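PDB 5OCR: kappa-carrageenase from Zobellia galactanivorans, which probably hydrolyses kappa-carrageenan, a sulfated galactan of red algae, through the family 16 glycoside hydrolase domain that this chain represents. Local coordinates for residues V129-D140 against L162-N171; Y182-W190 against V221-W229. All blocks are in the same frame, centred on the assembly; numbering follows the deposited sequence.

How the contacts relate
Contact 1 pairs two antiparallel strands and carries Glu138 and Asp140, acids of the probable active site; a glycerol, likely from the crystallisation liquor, is hydrogen-bonded to Glu138 OE2, about 3 Å between nearest atoms. Contact 2 comes later in the chain, and its centre is about 13 Å from that of contact 1. The two touch through strand 159-170. His165 O is 2.8 Å from Trp229 NE1, and Leu164 N is 2.9 Å from Gln186 O, both probable hydrogen bonds. Strand 189-191 pairs with 159-170 and strand 134-144 does so too, so contact 2 ties the surroundings of the active-site strands to strand 219-225.

Contact 1 (V129-D140 against L162-N171); sequences VANGETVYSEID and LNLHAVVKEN
Glu138 holds CG opposite its backbone N (chi1 175°) and runs out extended, while His165 turns CG opposite its carbonyl carbon (chi1 -60°), which brings the carboxylate alongside the imidazole, both side chains pointing the same way. Carboxylate and imidazole planes are 28° apart, with Glu138 OE2 3.5 Å from His165 CD2. Asp140 reaches the same ring crosswise: its OD2 sits at the edge, near the ring plane, and takes a weak bond from His165 NE2 at 3.1 Å. A water links this OD2 to Asn163 N. Tyr136 OH donates a very short 2.5 Å bond to Glu138 OE1, which lies in the plane of the phenol ring. Shortened to an alanine, Glu138 would lose the carboxylate, which is likely to leave the Tyr136 hydroxyl without this acceptor, the His165 ring without its neighbour and the site without its presumed nucleophile.

Further along, a classic beta bulge shifts the register: Val135 N (2.9 Å) and Tyr136 N (3.3 Å) both bond Val167 O, from one face of its carbonyl plane. Val167 packs CG1 against Val135 CB at 3.7 Å. Ala130-Glu133 form a type II turn, whose Gly132 N bonds Lys169 O at 2.8 Å. Glu138-Ile139-Asp140 fits the start of the family's Glu-x-Asp-x-x-Glu signature, whose first glutamate acts as nucleophile in relatives, consistent with an active-site role here. In the jellyroll, strand 115-122 pairs with 134-144 on its other edge, Trp120 touching Tyr136, Glu138 and Asp140. Trp176 of strand 173-177 meets Tyr136 and Val167, and Trp214 of strand 211-216 touches Leu162 and Leu164.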
loop_
_atom_site.group_PDB
_atom_site.type_symbol
_atom_site.label_atom_id
_atom_site.label_comp_id
_atom_site.label_asym_id
_atom_site.label_seq_id
_atom_site.Cartn_x
_atom_site.Cartn_y
_atom_site.Cartn_z
ATOM N N VAL A 129 7.046 -7.307 -23.004
ATOM C CA VAL A 129 6.807 -8.705 -22.825
ATOM C C VAL A 129 5.814 -9.152 -23.918
ATOM O O VAL A 129 5.157 -8.320 -24.609
ATOM C CB VAL A 129 6.268 -8.977 -21.425
ATOM C CG1 VAL A 129 7.196 -8.341 -20.415
ATOM C CG2 VAL A 129 4.912 -8.301 -21.224
ATOM N N ALA A 130 5.748 -10.445 -24.079
ATOM C CA ALA A 130 4.995 -11.072 -25.137
ATOM C C ALA A 130 3.501 -11.090 -24.828
ATOM O O ALA A 130 3.071 -10.790 -23.689
ATOM C CB ALA A 130 5.515 -12.491 -25.318
ATOM N N ASN A 131 2.679 -11.378 -25.874
ATOM C CA ASN A 131 1.238 -11.428 -25.694
ATOM C C ASN A 131 0.847 -12.351 -24.524
ATOM O O ASN A 131 1.273 -13.478 -24.424
ATOM C CB ASN A 131 0.582 -11.949 -26.989
ATOM C CG ASN A 131 -0.902 -11.736 -27.011
ATOM O OD1 ASN A 131 -1.408 -10.678 -26.611
ATOM N ND2 ASN A 131 -1.605 -12.688 -27.556
ATOM N N GLY A 132 0.026 -11.833 -23.632
ATOM C CA GLY A 132 -0.523 -12.630 -22.540
ATOM C C GLY A 132 0.391 -12.543 -21.305
ATOM O O GLY A 132 0.021 -13.055 -20.211
ATOM N N GLU A 133 1.588 -11.971 -21.460
ATOM C CA GLU A 133 2.501 -11.930 -20.343
ATOM C C GLU A 133 2.227 -10.743 -19.466
ATOM O O GLU A 133 1.571 -9.773 -19.898
ATOM C CB GLU A 133 3.958 -11.931 -20.837
ATOM C CG GLU A 133 4.361 -13.225 -21.595
ATOM C CD GLU A 133 4.065 -14.553 -20.891
ATOM O OE1 GLU A 133 3.851 -14.596 -19.664
ATOM O OE2 GLU A 133 4.048 -15.599 -21.595
ATOM N N THR A 134 2.779 -10.752 -18.248
ATOM C CA THR A 134 2.509 -9.656 -17.266
ATOM C C THR A 134 3.436 -8.503 -17.499
ATOM O O THR A 134 4.629 -8.711 -17.544
ATOM C CB THR A 134 2.780 -10.227 -15.857
ATOM O OG1 THR A 134 1.882 -11.309 -15.621
ATOM C CG2 THR A 134 2.524 -9.141 -14.739
ATOM N N VAL A 135 2.869 -7.314 -17.668
ATOM C CA VAL A 135 3.601 -6.039 -17.797
ATOM C C VAL A 135 3.887 -5.488 -16.390
ATOM O O VAL A 135 4.932 -4.919 -16.163
ATOM C CB VAL A 135 2.648 -5.100 -18.586
ATOM C CG1 VAL A 135 3.088 -3.624 -18.574
ATOM C CG2 VAL A 135 2.520 -5.638 -20.019
ATOM N N TYR A 136 2.907 -5.626 -15.489
ATOM C CA TYR A 136 3.011 -4.948 -14.193
ATOM C C TYR A 136 2.299 -5.841 -13.181
ATOM O O TYR A 136 1.216 -6.373 -13.484
ATOM C CB TYR A 136 2.260 -3.621 -14.291
ATOM C CG TYR A 136 2.034 -2.927 -12.905
ATOM C CD1 TYR A 136 3.066 -2.251 -12.303
ATOM C CD2 TYR A 136 0.792 -3.002 -12.245
ATOM C CE1 TYR A 136 2.877 -1.559 -11.067
ATOM C CE2 TYR A 136 0.567 -2.301 -11.055
ATOM C CZ TYR A 136 1.632 -1.664 -10.427
ATOM O OH TYR A 136 1.424 -0.971 -9.204
ATOM N N SER A 137 2.903 -6.013 -12.008
ATOM C CA SER A 137 2.337 -6.871 -10.921
ATOM C C SER A 137 2.224 -6.024 -9.642
ATOM O O SER A 137 3.280 -5.400 -9.252
ATOM C CB SER A 137 3.354 -7.997 -10.610
ATOM O OG SER A 137 3.241 -9.004 -11.585
ATOM N N GLU A 138 1.062 -6.051 -8.960
ATOM C CA GLU A 138 0.933 -5.313 -7.715
ATOM C C GLU A 138 0.136 -6.233 -6.764
ATOM O O GLU A 138 -0.912 -6.674 -7.135
ATOM C CB GLU A 138 0.160 -4.041 -7.933
ATOM C CG GLU A 138 -0.089 -3.323 -6.601
ATOM C CD GLU A 138 -0.840 -2.014 -6.813
ATOM O OE1 GLU A 138 -0.646 -1.402 -7.911
ATOM O OE2 GLU A 138 -1.586 -1.568 -5.883
ATOM N N ILE A 139 0.656 -6.451 -5.566
ATOM C CA ILE A 139 -0.070 -7.128 -4.488
ATOM C C ILE A 139 -0.267 -6.125 -3.332
ATOM O O ILE A 139 0.707 -5.656 -2.687
ATOM C CB ILE A 139 0.789 -8.343 -3.959
ATOM C CG1 ILE A 139 1.060 -9.344 -5.109
ATOM C CG2 ILE A 139 -0.001 -8.958 -2.752
ATOM C CD1 ILE A 139 1.894 -10.545 -4.657
ATOM N N ASP A 140 -1.525 -5.852 -3.002
ATOM C CA ASP A 140 -1.811 -4.966 -1.841
ATOM C C ASP A 140 -1.927 -5.875 -0.638
ATOM O O ASP A 140 -2.861 -6.642 -0.553
ATOM C CB ASP A 140 -3.093 -4.163 -2.092
ATOM C CG ASP A 140 -2.956 -3.233 -3.190
ATOM O OD1 ASP A 140 -1.806 -2.915 -3.633
ATOM O OD2 ASP A 140 -3.970 -2.860 -3.710
ATOM N N LEU A 162 -7.694 -5.819 0.278
ATOM C CA LEU A 162 -6.494 -6.610 0.210
ATOM C C LEU A 162 -6.388 -7.077 -1.246
ATOM O O LEU A 162 -6.314 -8.261 -1.508
ATOM C CB LEU A 162 -6.437 -7.770 1.234
ATOM C CG LEU A 162 -6.883 -7.411 2.670
ATOM C CD1 LEU A 162 -8.384 -7.705 2.881
ATOM C CD2 LEU A 162 -6.126 -8.341 3.603
ATOM N N ASN A 163 -6.229 -6.158 -2.210
ATOM C CA ASN A 163 -6.493 -6.493 -3.621
ATOM C C ASN A 163 -5.262 -6.765 -4.467
ATOM O O ASN A 163 -4.187 -6.423 -4.031
ATOM C CB ASN A 163 -7.140 -5.262 -4.277
ATOM C CG ASN A 163 -8.511 -5.023 -3.711
ATOM O OD1 ASN A 163 -9.173 -5.965 -3.289
ATOM N ND2 ASN A 163 -8.994 -3.821 -3.799
ATOM N N LEU A 164 -5.457 -7.486 -5.571
ATOM C CA LEU A 164 -4.384 -7.653 -6.554
ATOM C C LEU A 164 -4.646 -6.799 -7.788
ATOM O O LEU A 164 -5.794 -6.637 -8.196
ATOM C CB LEU A 164 -4.400 -9.073 -7.096
ATOM C CG LEU A 164 -4.081 -10.115 -6.008
ATOM C CD1 LEU A 164 -4.439 -11.542 -6.462
ATOM C CD2 LEU A 164 -2.698 -10.001 -5.444
ATOM N N HIS A 165 -3.571 -6.327 -8.426
ATOM C CA HIS A 165 -3.731 -5.483 -9.640
ATOM C C HIS A 165 -2.662 -5.965 -10.593
ATOM O O HIS A 165 -1.578 -6.348 -10.183
ATOM C CB HIS A 165 -3.445 -4.009 -9.381
ATOM C CG HIS A 165 -4.329 -3.368 -8.359
ATOM N ND1 HIS A 165 -5.363 -2.524 -8.705
ATOM C CD2 HIS A 165 -4.329 -3.460 -6.964
ATOM C CE1 HIS A 165 -5.978 -2.105 -7.578
ATOM N NE2 HIS A 165 -5.327 -2.676 -6.511
ATOM N N ALA A 166 -2.998 -5.986 -11.881
ATOM C CA ALA A 166 -1.947 -6.229 -12.887
ATOM C C ALA A 166 -2.222 -5.516 -14.200
ATOM O O ALA A 166 -3.296 -5.108 -14.478
ATOM C CB ALA A 166 -1.843 -7.732 -13.186
ATOM N N VAL A 167 -1.188 -5.431 -15.058
ATOM C CA VAL A 167 -1.443 -5.076 -16.460
ATOM C C VAL A 167 -0.893 -6.260 -17.232
ATOM O O VAL A 167 0.163 -6.774 -16.868
ATOM C CB VAL A 167 -0.559 -3.853 -16.828
ATOM C CG1 VAL A 167 -0.638 -3.513 -18.350
ATOM C CG2 VAL A 167 -1.039 -2.646 -16.007
ATOM N N VAL A 168 -1.653 -6.720 -18.230
ATOM C CA VAL A 168 -1.290 -7.913 -19.024
ATOM C C VAL A 168 -1.221 -7.465 -20.467
ATOM O O VAL A 168 -2.101 -6.683 -20.895
ATOM C CB VAL A 168 -2.349 -8.985 -18.797
ATOM C CG1 VAL A 168 -2.096 -10.198 -19.722
ATOM C CG2 VAL A 168 -2.201 -9.431 -17.358
ATOM N N LYS A 169 -0.213 -7.935 -21.231
ATOM C CA LYS A 169 -0.152 -7.528 -22.630
ATOM C C LYS A 169 -1.244 -8.249 -23.436
ATOM O O LYS A 169 -1.405 -9.479 -23.346
ATOM C CB LYS A 169 1.259 -7.735 -23.200
ATOM C CG LYS A 169 1.245 -7.976 -24.707
ATOM C CD LYS A 169 2.438 -7.422 -25.411
ATOM C CE LYS A 169 2.547 -5.917 -25.287
ATOM N NZ LYS A 169 3.964 -5.800 -25.609
ATOM N N GLU A 170 -2.075 -7.455 -24.153
ATOM C CA GLU A 170 -3.161 -8.022 -25.012
ATOM C C GLU A 170 -3.264 -7.225 -26.285
ATOM O O GLU A 170 -3.465 -6.024 -26.208
ATOM C CB GLU A 170 -4.559 -8.040 -24.368
ATOM C CG GLU A 170 -4.681 -8.854 -23.109
ATOM C CD GLU A 170 -6.121 -8.842 -22.553
ATOM O OE1 GLU A 170 -7.025 -8.139 -23.097
ATOM O OE2 GLU A 170 -6.322 -9.537 -21.539
ATOM N N ASN A 171 -3.087 -7.930 -27.415
ATOM C CA ASN A 171 -3.207 -7.324 -28.788
ATOM C C ASN A 171 -2.401 -6.064 -28.848
ATOM O O ASN A 171 -2.857 -5.034 -29.387
ATOM C CB ASN A 171 -4.642 -6.947 -29.147
ATOM C CG ASN A 171 -5.597 -8.076 -28.921
ATOM O OD1 ASN A 171 -5.432 -9.155 -29.506
ATOM N ND2 ASN A 171 -6.605 -7.853 -28.064
HETATM O O HOH W 1 -6.105 -3.400 -1.430
#

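Contact 2 (Y182-W190 against V221-W229); sequences YPQEQLNKW and VARKPNKYW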
loop_
_atom_site.group_PDB
_atom_site.type_symbol
_atom_site.label_atom_id
_atom_site.label_comp_id
_atom_site.label_asym_id
_atom_site.label_seq_id
_atom_site.Cartn_x
_atom_site.Cartn_y
_atom_site.Cartn_z
ATOM N N TYR A 182 -12.347 -8.154 -12.046
ATOM C CA TYR A 182 -12.027 -9.605 -11.887
ATOM C C TYR A 182 -12.100 -9.994 -10.404
ATOM O O TYR A 182 -11.110 -10.372 -9.782
ATOM C CB TYR A 182 -10.630 -9.954 -12.519
ATOM C CG TYR A 182 -10.620 -9.744 -13.984
ATOM C CD1 TYR A 182 -11.136 -10.771 -14.839
ATOM C CD2 TYR A 182 -10.235 -8.528 -14.538
ATOM C CE1 TYR A 182 -11.200 -10.550 -16.218
ATOM C CE2 TYR A 182 -10.344 -8.299 -15.928
ATOM C CZ TYR A 182 -10.801 -9.340 -16.723
ATOM O OH TYR A 182 -10.926 -9.144 -18.060
ATOM N N PRO A 183 -13.296 -9.848 -9.802
ATOM C CA PRO A 183 -13.289 -9.812 -8.394
ATOM C C PRO A 183 -12.986 -11.177 -7.758
ATOM O O PRO A 183 -12.334 -11.251 -6.663
ATOM C CB PRO A 183 -14.732 -9.374 -8.054
ATOM C CG PRO A 183 -15.539 -9.741 -9.268
ATOM C CD PRO A 183 -14.593 -9.381 -10.361
ATOM N N GLN A 184 -13.434 -12.247 -8.436
ATOM C CA GLN A 184 -13.122 -13.609 -7.910
ATOM C C GLN A 184 -11.632 -13.892 -7.893
ATOM O O GLN A 184 -11.180 -14.586 -6.962
ATOM C CB GLN A 184 -13.791 -14.679 -8.753
ATOM C CG GLN A 184 -13.823 -16.006 -8.056
ATOM C CD GLN A 184 -15.064 -16.096 -7.250
ATOM O OE1 GLN A 184 -15.218 -15.440 -6.205
ATOM N NE2 GLN A 184 -15.991 -16.897 -7.750
ATOM N N GLU A 185 -10.886 -13.347 -8.895
ATOM C CA GLU A 185 -9.467 -13.546 -8.990
ATOM C C GLU A 185 -8.628 -12.537 -8.183
ATOM O O GLU A 185 -7.512 -12.877 -7.760
ATOM C CB GLU A 185 -9.107 -13.616 -10.476
ATOM C CG GLU A 185 -9.947 -14.755 -11.109
ATOM C CD GLU A 185 -9.738 -14.891 -12.592
ATOM O OE1 GLU A 185 -8.716 -14.389 -13.040
ATOM O OE2 GLU A 185 -10.618 -15.474 -13.301
ATOM N N GLN A 186 -9.187 -11.331 -7.970
ATOM C CA GLN A 186 -8.361 -10.209 -7.550
ATOM C C GLN A 186 -8.863 -9.350 -6.411
ATOM O O GLN A 186 -8.127 -8.548 -5.924
ATOM C CB GLN A 186 -7.973 -9.321 -8.717
ATOM C CG GLN A 186 -7.153 -10.053 -9.771
ATOM C CD GLN A 186 -6.814 -9.225 -10.937
ATOM O OE1 GLN A 186 -6.831 -9.732 -12.070
ATOM N NE2 GLN A 186 -6.533 -7.935 -10.715
ATOM N N LEU A 187 -10.117 -9.445 -6.030
ATOM C CA LEU A 187 -10.664 -8.518 -4.992
ATOM C C LEU A 187 -10.776 -9.266 -3.683
ATOM O O LEU A 187 -11.491 -10.289 -3.625
ATOM C CB LEU A 187 -12.063 -8.000 -5.434
ATOM C CG LEU A 187 -12.683 -6.900 -4.558
ATOM C CD1 LEU A 187 -13.376 -5.827 -5.427
ATOM C CD2 LEU A 187 -13.735 -7.489 -3.568
ATOM N N ASN A 188 -10.221 -8.678 -2.605
ATOM C CA ASN A 188 -10.496 -9.176 -1.284
ATOM C C ASN A 188 -10.942 -8.045 -0.373
ATOM O O ASN A 188 -10.326 -6.995 -0.328
ATOM C CB ASN A 188 -9.196 -9.754 -0.677
ATOM C CG ASN A 188 -8.757 -10.996 -1.362
ATOM O OD1 ASN A 188 -9.515 -11.954 -1.534
ATOM N ND2 ASN A 188 -7.522 -10.980 -1.822
ATOM N N LYS A 189 -11.981 -8.284 0.422
ATOM C CA LYS A 189 -12.447 -7.312 1.421
ATOM C C LYS A 189 -12.499 -8.090 2.743
ATOM O O LYS A 189 -12.796 -9.328 2.764
ATOM C CB LYS A 189 -13.851 -6.826 1.017
ATOM C CG LYS A 189 -13.753 -5.808 -0.128
ATOM C CD LYS A 189 -15.106 -5.160 -0.431
ATOM C CE LYS A 189 -14.978 -4.036 -1.462
ATOM N NZ LYS A 189 -14.370 -2.796 -0.849
ATOM N N TRP A 190 -12.136 -7.425 3.838
ATOM C CA TRP A 190 -12.326 -8.033 5.163
ATOM C C TRP A 190 -12.752 -6.983 6.116
ATOM O O TRP A 190 -12.243 -5.874 6.074
ATOM C CB TRP A 190 -11.026 -8.692 5.638
ATOM C CG TRP A 190 -11.146 -9.420 6.947
ATOM C CD1 TRP A 190 -11.716 -10.657 7.218
ATOM C CD2 TRP A 190 -10.651 -8.953 8.225
ATOM N NE1 TRP A 190 -11.583 -10.963 8.575
ATOM C CE2 TRP A 190 -10.980 -9.999 9.222
ATOM C CE3 TRP A 190 -9.914 -7.823 8.632
ATOM C CZ2 TRP A 190 -10.623 -9.874 10.566
ATOM C CZ3 TRP A 190 -9.552 -7.736 9.981
ATOM C CH2 TRP A 190 -9.881 -8.750 10.905
ATOM N N VAL A 221 -7.217 -14.361 6.104
ATOM C CA VAL A 221 -8.449 -13.679 5.728
ATOM C C VAL A 221 -8.736 -13.780 4.221
ATOM O O VAL A 221 -9.858 -13.503 3.799
ATOM C CB VAL A 221 -8.470 -12.188 6.142
ATOM C CG1 VAL A 221 -8.340 -12.035 7.649
ATOM C CG2 VAL A 221 -7.344 -11.391 5.447
ATOM N N ALA A 222 -7.782 -14.225 3.397
ATOM C CA ALA A 222 -8.063 -14.312 1.982
ATOM C C ALA A 222 -7.021 -15.145 1.316
ATOM O O ALA A 222 -5.916 -15.280 1.849
ATOM C CB ALA A 222 -8.010 -12.948 1.285
ATOM N N ARG A 223 -7.377 -15.696 0.152
ATOM C CA ARG A 223 -6.372 -16.437 -0.616
ATOM C C ARG A 223 -6.795 -16.415 -2.053
ATOM O O ARG A 223 -8.022 -16.511 -2.338
ATOM C CB ARG A 223 -6.315 -17.868 -0.044
ATOM C CG ARG A 223 -5.543 -18.896 -0.816
ATOM C CD ARG A 223 -5.866 -20.281 -0.191
ATOM N NE ARG A 223 -5.409 -20.450 1.189
ATOM C CZ ARG A 223 -4.539 -21.374 1.606
ATOM N NH1 ARG A 223 -3.960 -22.178 0.712
ATOM N NH2 ARG A 223 -4.208 -21.473 2.886
ATOM N N LYS A 224 -5.822 -16.275 -2.964
ATOM C CA LYS A 224 -6.135 -16.258 -4.404
ATOM C C LYS A 224 -5.084 -17.007 -5.179
ATOM O O LYS A 224 -3.910 -17.051 -4.792
ATOM C CB LYS A 224 -6.177 -14.856 -5.031
ATOM C CG LYS A 224 -7.137 -13.841 -4.405
ATOM C CD LYS A 224 -8.560 -14.195 -4.737
ATOM C CE LYS A 224 -9.318 -12.885 -4.746
ATOM N NZ LYS A 224 -10.742 -13.222 -4.407
ATOM N N PRO A 225 -5.492 -17.602 -6.307
ATOM C CA PRO A 225 -4.409 -18.230 -7.128
ATOM C C PRO A 225 -3.456 -17.200 -7.672
ATOM O O PRO A 225 -3.894 -16.111 -8.027
ATOM C CB PRO A 225 -5.178 -18.775 -8.368
ATOM C CG PRO A 225 -6.577 -19.001 -7.817
ATOM C CD PRO A 225 -6.848 -17.840 -6.850
ATOM N N ASN A 226 -2.181 -17.569 -7.841
ATOM C CA ASN A 226 -1.167 -16.545 -8.357
ATOM C C ASN A 226 -1.121 -16.583 -9.868
ATOM O O ASN A 226 -0.319 -17.325 -10.483
ATOM C CB ASN A 226 0.220 -16.815 -7.735
ATOM C CG ASN A 226 1.177 -15.699 -8.047
ATOM O OD1 ASN A 226 0.820 -14.880 -8.883
ATOM N ND2 ASN A 226 2.307 -15.610 -7.365
ATOM N N LYS A 227 -2.028 -15.832 -10.500
ATOM C CA LYS A 227 -2.117 -15.901 -11.947
ATOM C C LYS A 227 -1.031 -15.079 -12.591
ATOM O O LYS A 227 -0.365 -15.560 -13.506
ATOM C CB LYS A 227 -3.489 -15.393 -12.413
ATOM C CG LYS A 227 -3.808 -15.714 -13.823
ATOM C CD LYS A 227 -5.359 -15.651 -13.891
ATOM C CE LYS A 227 -5.812 -15.629 -15.313
ATOM N NZ LYS A 227 -7.287 -15.475 -15.134
ATOM N N TYR A 228 -0.878 -13.843 -12.135
ATOM C CA TYR A 228 -0.031 -12.877 -12.870
ATOM C C TYR A 228 1.157 -12.392 -12.092
ATOM O O TYR A 228 2.006 -11.758 -12.678
ATOM C CB TYR A 228 -0.882 -11.681 -13.245
ATOM C CG TYR A 228 -1.986 -11.999 -14.205
ATOM C CD1 TYR A 228 -1.723 -12.660 -15.411
ATOM C CD2 TYR A 228 -3.310 -11.606 -13.919
ATOM C CE1 TYR A 228 -2.781 -12.929 -16.325
ATOM C CE2 TYR A 228 -4.342 -11.859 -14.800
ATOM C CZ TYR A 228 -4.096 -12.557 -15.967
ATOM O OH TYR A 228 -5.168 -12.794 -16.832
ATOM N N TRP A 229 1.202 -12.654 -10.771
ATOM C CA TRP A 229 2.066 -11.957 -9.816
ATOM C C TRP A 229 3.385 -12.658 -9.604
ATOM O O TRP A 229 3.716 -13.161 -8.482
ATOM C CB TRP A 229 1.278 -11.695 -8.495
ATOM C CG TRP A 229 0.104 -10.867 -8.854
ATOM C CD1 TRP A 229 0.077 -9.471 -8.949
ATOM C CD2 TRP A 229 -1.231 -11.332 -9.253
ATOM N NE1 TRP A 229 -1.154 -9.046 -9.391
ATOM C CE2 TRP A 229 -1.978 -10.142 -9.635
ATOM C CE3 TRP A 229 -1.855 -12.614 -9.373
ATOM C CZ2 TRP A 229 -3.332 -10.239 -10.112
ATOM C CZ3 TRP A 229 -3.205 -12.689 -9.869
ATOM C CH2 TRP A 229 -3.889 -11.534 -10.203
HETATM O O HOH W 2 -6.175 -14.833 -9.009
HETATM O O HOH W 3 -9.942 -14.132 -16.331
#
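Glu185 and Lys224 approach to 6.3 Å between CA atoms, Trp190 and Val221 to 6.9 Å, the short helix 183-186 and the chain after it passing strand 221-225 in opposite order. Lys224 bends at chi2 (-72°) and carries its ammonium among backbone carbonyls of the short helix and the residues that follow it. NZ bonds Gln184 O at 2.9 Å and Leu187 O at 3.1 Å, lying above both carbonyl planes. Asn188 slides past the lysine and lays OD1, weakly bonded to Lys224 NZ, on Ala222 CB; its ND2 bonds Leu162 O. Water bridges Glu185 O and Pro225 O. Glu185, in one of its two conformers, takes a salt bridge on the syn side of OE1 from Lys227 NZ at 2.8 Å. Gln186 sets its amide at the edge of the Trp229 indole, planes 76° apart, with CG 3.6 Å from Trp229 CH2; its NE2 bonds Leu164 O and Lys177 O. Val221 CG1 makes a CH-pi contact over the Trp190 five-membered ring, 3.5 Å from its centroid. Val221 and Ala222 form a classic beta bulge opposite Trp214, and Asn226 OD1 accepts from Trp229 N in an Asx motif, just past the end of strand 221-225 in this beta-jellyroll.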